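Local structure of aromatic amino acid beta-eliminating lyase/threonine aldolase (Exiguobacterium sibiricum, 3LWS) at residues V91-L96 against G106-H111; A74-L79 against C97-H102. The protein belongs to the beta-eliminating lyase family of fold-type I pyridoxal phosphate proteins and carries that cofactor covalently bound to its chain. One frame throughout, in Å; residues are numbered along the deposited sequence.

Contact 1 (V91-L96 against G106-H111); sequences VAYHPL and GLKELH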
loop_
_atom_site.group_PDB
_atom_site.type_symbol
_atom_site.label_atom_id
_atom_site.label_comp_id
_atom_site.label_asym_id
_atom_site.label_seq_id
_atom_site.Cartn_x
_atom_site.Cartn_y
_atom_site.Cartn_z
ATOM N N VAL A 91 -15.771 14.187 14.856
ATOM C CA VAL A 91 -16.517 13.501 13.801
ATOM C C VAL A 91 -17.513 12.548 14.476
ATOM O O VAL A 91 -17.328 12.167 15.633
ATOM C CB VAL A 91 -15.571 12.760 12.829
ATOM C CG1 VAL A 91 -14.549 13.741 12.204
ATOM C CG2 VAL A 91 -14.878 11.605 13.523
ATOM N N ALA A 92 -18.584 12.214 13.786
ATOM C CA ALA A 92 -19.538 11.282 14.308
ATOM C C ALA A 92 -19.831 10.125 13.327
ATOM O O ALA A 92 -19.831 10.276 12.082
ATOM C CB ALA A 92 -20.827 12.011 14.728
ATOM N N TYR A 93 -20.078 8.964 13.909
ATOM C CA TYR A 93 -20.424 7.770 13.162
ATOM C C TYR A 93 -20.996 6.688 14.089
ATOM O O TYR A 93 -21.094 6.891 15.304
ATOM C CB TYR A 93 -19.212 7.241 12.359
ATOM C CG TYR A 93 -17.879 7.099 13.081
ATOM C CD1 TYR A 93 -17.780 6.419 14.269
ATOM C CD2 TYR A 93 -16.708 7.596 12.518
ATOM C CE1 TYR A 93 -16.549 6.264 14.931
ATOM C CE2 TYR A 93 -15.460 7.400 13.158
ATOM C CZ TYR A 93 -15.423 6.739 14.378
ATOM O OH TYR A 93 -14.259 6.537 15.047
ATOM N N HIS A 94 -21.427 5.575 13.495
ATOM C CA HIS A 94 -21.939 4.402 14.244
ATOM C C HIS A 94 -20.855 3.840 15.208
ATOM O O HIS A 94 -19.680 3.848 14.859
ATOM C CB HIS A 94 -22.381 3.319 13.227
ATOM C CG HIS A 94 -23.183 2.201 13.828
ATOM N ND1 HIS A 94 -22.608 1.071 14.385
ATOM C CD2 HIS A 94 -24.521 2.061 13.982
ATOM C CE1 HIS A 94 -23.565 0.293 14.861
ATOM N NE2 HIS A 94 -24.734 0.862 14.617
ATOM N N PRO A 95 -21.251 3.304 16.398
ATOM C CA PRO A 95 -20.221 2.753 17.326
ATOM C C PRO A 95 -19.355 1.605 16.758
ATOM O O PRO A 95 -18.247 1.395 17.212
ATOM C CB PRO A 95 -21.030 2.251 18.528
ATOM C CG PRO A 95 -22.428 2.786 18.377
ATOM C CD PRO A 95 -22.604 3.321 16.993
ATOM N N LEU A 96 -19.857 0.886 15.772
ATOM C CA LEU A 96 -19.097 -0.189 15.129
ATOM C C LEU A 96 -18.486 0.233 13.787
ATOM O O LEU A 96 -18.181 -0.608 12.939
ATOM C CB LEU A 96 -19.964 -1.452 14.958
ATOM C CG LEU A 96 -20.625 -1.963 16.233
ATOM C CD1 LEU A 96 -21.292 -3.373 16.031
ATOM C CD2 LEU A 96 -19.623 -1.952 17.374
ATOM N N GLY A 106 -6.429 4.136 14.520
ATOM C CA GLY A 106 -5.596 4.918 13.606
ATOM C C GLY A 106 -6.001 6.364 13.522
ATOM O O GLY A 106 -5.156 7.233 13.675
ATOM N N LEU A 107 -7.300 6.624 13.323
ATOM C CA LEU A 107 -7.810 8.003 13.235
ATOM C C LEU A 107 -7.353 8.876 14.433
ATOM O O LEU A 107 -6.827 9.982 14.267
ATOM C CB LEU A 107 -9.351 7.991 13.185
ATOM C CG LEU A 107 -10.073 9.338 13.036
ATOM C CD1 LEU A 107 -9.524 10.122 11.811
ATOM C CD2 LEU A 107 -11.582 9.098 12.923
ATOM N N LYS A 108 -7.523 8.345 15.634
ATOM C CA LYS A 108 -7.251 9.091 16.841
ATOM C C LYS A 108 -5.773 9.125 17.181
ATOM O O LYS A 108 -5.342 10.026 17.868
ATOM C CB LYS A 108 -8.035 8.510 18.022
ATOM C CG LYS A 108 -9.563 8.496 17.847
ATOM C CD LYS A 108 -10.246 7.672 18.946
ATOM C CE LYS A 108 -11.659 7.221 18.569
ATOM N NZ LYS A 108 -12.259 6.208 19.529
ATOM N N GLU A 109 -4.999 8.154 16.716
ATOM C CA GLU A 109 -3.577 8.121 17.030
ATOM C C GLU A 109 -2.858 9.016 16.063
ATOM O O GLU A 109 -1.865 9.590 16.429
ATOM C CB GLU A 109 -3.022 6.695 16.932
ATOM C CG GLU A 109 -3.558 5.749 18.009
ATOM C CD GLU A 109 -2.887 5.914 19.394
ATOM O OE1 GLU A 109 -1.744 6.399 19.492
ATOM O OE2 GLU A 109 -3.516 5.544 20.400
ATOM N N LEU A 110 -3.380 9.151 14.835
ATOM C CA LEU A 110 -2.695 9.889 13.770
ATOM C C LEU A 110 -3.176 11.324 13.535
ATOM O O LEU A 110 -2.496 12.099 12.859
ATOM C CB LEU A 110 -2.755 9.075 12.466
ATOM C CG LEU A 110 -1.856 7.831 12.469
ATOM C CD1 LEU A 110 -2.185 7.031 11.269
ATOM C CD2 LEU A 110 -0.333 8.214 12.528
ATOM N N HIS A 111 -4.319 11.681 14.108
ATOM C CA HIS A 111 -4.884 13.015 13.981
ATOM C C HIS A 111 -5.524 13.439 15.305
ATOM O O HIS A 111 -6.013 12.593 16.063
ATOM C CB HIS A 111 -5.938 13.036 12.864
ATOM C CG HIS A 111 -5.459 12.421 11.597
ATOM N ND1 HIS A 111 -4.782 13.140 10.632
ATOM C CD2 HIS A 111 -5.499 11.142 11.165
ATOM C CE1 HIS A 111 -4.443 12.331 9.652
ATOM N NE2 HIS A 111 -4.857 11.110 9.955
#
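The Y93 ring meets L107 at its edge. L107 CD2 sits close to the ring plane, 4.2 Å from Y93 CE2. The H94 ring belongs to a local turn instead. P95 CD lies over one of its faces, toward the rim, and L96 CA is at its edge. L96 N donates to H94 ND1 over 3.1 Å, tilted 25° out of the ring plane, and this bond ties the turn after the strand. At the edge of the H111 ring lies the backbone oxygen of L107.

The V91-L107 pair is aliphatic. V91 CG2 touches L107 CD2 at 4.2 Å, so one leucine methyl serves both V91 and Y93. With chi1 at -178°, L107 CG points opposite the amide nitrogen and the branch reaches the strand. K108 leaves the helix at a slant, but its chain extends back until CE is 4.4 Å from Y93 OH. Both polar ends finish on E100: Y93 OH by a hydrogen bond, K108 NZ by a salt bridge. No hydrogen bond joins 91-96 to 106-111.

Strand 90-93 runs between the parallel strands 138-142 and 114-117 of the mixed seven-stranded sheet. Helix 106-110 lies on the connection from 90-93 to 114-117. The arrangement is that of a beta-alpha-beta crossover in the large domain of a fold-type I protein.

Contact 2 (A74-L79 against C97-H102); sequences AQQVAL and CHLEIH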
loop_
_atom_site.group_PDB
_atom_site.type_symbol
_atom_site.label_atom_id
_atom_site.label_comp_id
_atom_site.label_asym_id
_atom_site.label_seq_id
_atom_site.Cartn_x
_atom_site.Cartn_y
_atom_site.Cartn_z
ATOM N N ALA A 74 -7.672 5.815 3.210
ATOM C CA ALA A 74 -8.619 6.663 2.512
ATOM C C ALA A 74 -9.606 7.418 3.457
ATOM O O ALA A 74 -9.787 8.636 3.340
ATOM C CB ALA A 74 -9.375 5.845 1.451
ATOM N N GLN A 75 -10.200 6.729 4.414
ATOM C CA GLN A 75 -11.264 7.382 5.221
ATOM C C GLN A 75 -10.728 8.267 6.348
ATOM O O GLN A 75 -11.337 9.283 6.666
ATOM C CB GLN A 75 -12.244 6.363 5.752
ATOM C CG GLN A 75 -12.963 5.686 4.667
ATOM C CD GLN A 75 -14.193 5.039 5.097
ATOM O OE1 GLN A 75 -15.297 5.484 4.704
ATOM N NE2 GLN A 75 -14.069 3.961 5.905
ATOM N N GLN A 76 -9.585 7.873 6.912
ATOM C CA GLN A 76 -8.834 8.716 7.831
ATOM C C GLN A 76 -8.471 10.017 7.161
ATOM O O GLN A 76 -8.708 11.107 7.718
ATOM C CB GLN A 76 -7.570 8.026 8.318
ATOM C CG GLN A 76 -7.837 7.055 9.443
ATOM C CD GLN A 76 -6.625 6.255 9.823
ATOM O OE1 GLN A 76 -5.503 6.755 9.781
ATOM N NE2 GLN A 76 -6.836 5.006 10.229
ATOM N N VAL A 77 -7.942 9.911 5.946
ATOM C CA VAL A 77 -7.620 11.124 5.199
ATOM C C VAL A 77 -8.845 12.008 4.933
ATOM O O VAL A 77 -8.775 13.234 5.075
ATOM C CB VAL A 77 -6.927 10.811 3.887
ATOM C CG1 VAL A 77 -6.882 12.120 2.997
ATOM C CG2 VAL A 77 -5.561 10.260 4.162
ATOM N N ALA A 78 -9.958 11.389 4.555
ATOM C CA ALA A 78 -11.198 12.140 4.251
ATOM C C ALA A 78 -11.626 12.960 5.466
ATOM O O ALA A 78 -11.852 14.181 5.362
ATOM C CB ALA A 78 -12.333 11.205 3.841
ATOM N N LEU A 79 -11.719 12.273 6.604
ATOM C CA LEU A 79 -12.189 12.893 7.860
ATOM C C LEU A 79 -11.281 14.052 8.292
ATOM O O LEU A 79 -11.766 15.142 8.659
ATOM C CB LEU A 79 -12.330 11.857 8.984
ATOM C CG LEU A 79 -13.458 10.813 8.869
ATOM C CD1 LEU A 79 -13.618 10.035 10.134
ATOM C CD2 LEU A 79 -14.741 11.444 8.565
ATOM N N CYS A 97 -18.249 1.534 13.622
ATOM C CA CYS A 97 -17.624 2.048 12.425
ATOM C C CYS A 97 -16.228 1.429 12.291
ATOM O O CYS A 97 -15.525 1.223 13.281
ATOM C CB CYS A 97 -17.537 3.566 12.493
ATOM S SG CYS A 97 -16.589 4.369 11.161
ATOM N N HIS A 98 -15.841 1.118 11.066
ATOM C CA HIS A 98 -14.517 0.510 10.804
ATOM C C HIS A 98 -13.377 1.275 11.459
ATOM O O HIS A 98 -12.443 0.665 12.034
ATOM C CB HIS A 98 -14.283 0.393 9.290
ATOM C CG HIS A 98 -13.240 -0.615 8.895
ATOM N ND1 HIS A 98 -11.896 -0.318 8.834
ATOM C CD2 HIS A 98 -13.355 -1.913 8.535
ATOM C CE1 HIS A 98 -11.228 -1.396 8.465
ATOM N NE2 HIS A 98 -12.095 -2.366 8.245
ATOM N N LEU A 99 -13.456 2.609 11.390
ATOM C CA LEU A 99 -12.411 3.467 11.964
ATOM C C LEU A 99 -12.309 3.344 13.501
ATOM O O LEU A 99 -11.263 3.565 14.056
ATOM C CB LEU A 99 -12.609 4.952 11.589
ATOM C CG LEU A 99 -12.436 5.263 10.089
ATOM C CD1 LEU A 99 -13.769 5.247 9.386
ATOM C CD2 LEU A 99 -11.743 6.588 9.811
ATOM N N GLU A 100 -13.412 2.996 14.141
ATOM C CA GLU A 100 -13.514 2.873 15.581
ATOM C C GLU A 100 -13.005 1.542 16.089
ATOM O O GLU A 100 -12.340 1.488 17.138
ATOM C CB GLU A 100 -14.982 3.025 16.019
ATOM C CG GLU A 100 -15.155 3.182 17.541
ATOM C CD GLU A 100 -14.608 4.499 18.063
ATOM O OE1 GLU A 100 -14.175 5.365 17.250
ATOM O OE2 GLU A 100 -14.642 4.680 19.296
ATOM N N ILE A 101 -13.315 0.468 15.358
ATOM C CA ILE A 101 -13.043 -0.896 15.866
ATOM C C ILE A 101 -12.051 -1.741 15.051
ATOM O O ILE A 101 -11.588 -2.746 15.531
ATOM C CB ILE A 101 -14.351 -1.704 16.045
ATOM C CG1 ILE A 101 -15.025 -1.935 14.675
ATOM C CG2 ILE A 101 -15.300 -0.977 17.057
ATOM C CD1 ILE A 101 -16.336 -2.718 14.681
ATOM N N HIS A 102 -11.700 -1.364 13.838
ATOM C CA HIS A 102 -10.879 -2.279 13.042
ATOM C C HIS A 102 -9.543 -1.652 12.555
ATOM O O HIS A 102 -8.867 -2.247 11.735
ATOM C CB HIS A 102 -11.692 -2.797 11.855
ATOM C CG HIS A 102 -12.778 -3.756 12.214
ATOM N ND1 HIS A 102 -12.527 -4.956 12.840
ATOM C CD2 HIS A 102 -14.114 -3.717 11.995
ATOM C CE1 HIS A 102 -13.661 -5.612 13.002
ATOM N NE2 HIS A 102 -14.640 -4.883 12.505
#
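Apolar packing comes first, and L99 carries it. Its side chain enters between Q75, Q76 and L79. Helix 98-101, the first helix after strand 90-93, packs here on helix 71-86, and L99 and Q75 also touch L140 of strand 138-142. L79 and L99 meet tip to tip, with L79 CD1 3.9 Å from L99 CD2. L99 CD2 lies 4.0 Å from Q76 CG, where the two side chains pass in opposite directions. L99 CD2 also comes within 3.8 Å of Q76 N. Both L99 methyls, CD1 and CD2, lie 4.1 Å from Q75 CB.

Contact between an amide and a methyl is the second kind. Q75 NE2 stands 3.7 Å from L99 CD1. The Q75 chain is extended beyond CG, which carries the amide past the leucine. Its polar atoms are engaged further on: OE1 with H173 and NE2 with D175. The Q76 amide also turns elsewhere, with OE1 on Y233 and NE2 on E103 and on the backbone of R232 of the second subunit.

The capping bonds are local to 97-102. C97 is the N-cap of helix 98-101, and C97 SG accepts weakly from L99 N at 3.6 Å. C97 O takes both E100 N and I101 N.

No hydrogen bond crosses between the segments. They are held by van der Waals contact alone, while the buried glutamine amides find their polar partners in other parts of the fold.

How the contacts relate
From the N terminus the order is 74-79, 91-96, 97-102, 106-111. Contact 2 closes the longer loop, from helix 71-86 through strand 90-93 to helix 98-101. Contact 1 opens inside that loop and closes beyond it, on helix 106-110. The two therefore cross and do not nest. Their centres lie about 6 Å apart. The side chain of L107 touches L99, Q76 and L79, so the two short helices and helix 71-86 share one packed region over strand 90-93. L107 N is 3.5 Å from Q76 NE2, a packing approach. Both contacts also reach the second subunit, so this part of the sheet domain borders the dimer interface.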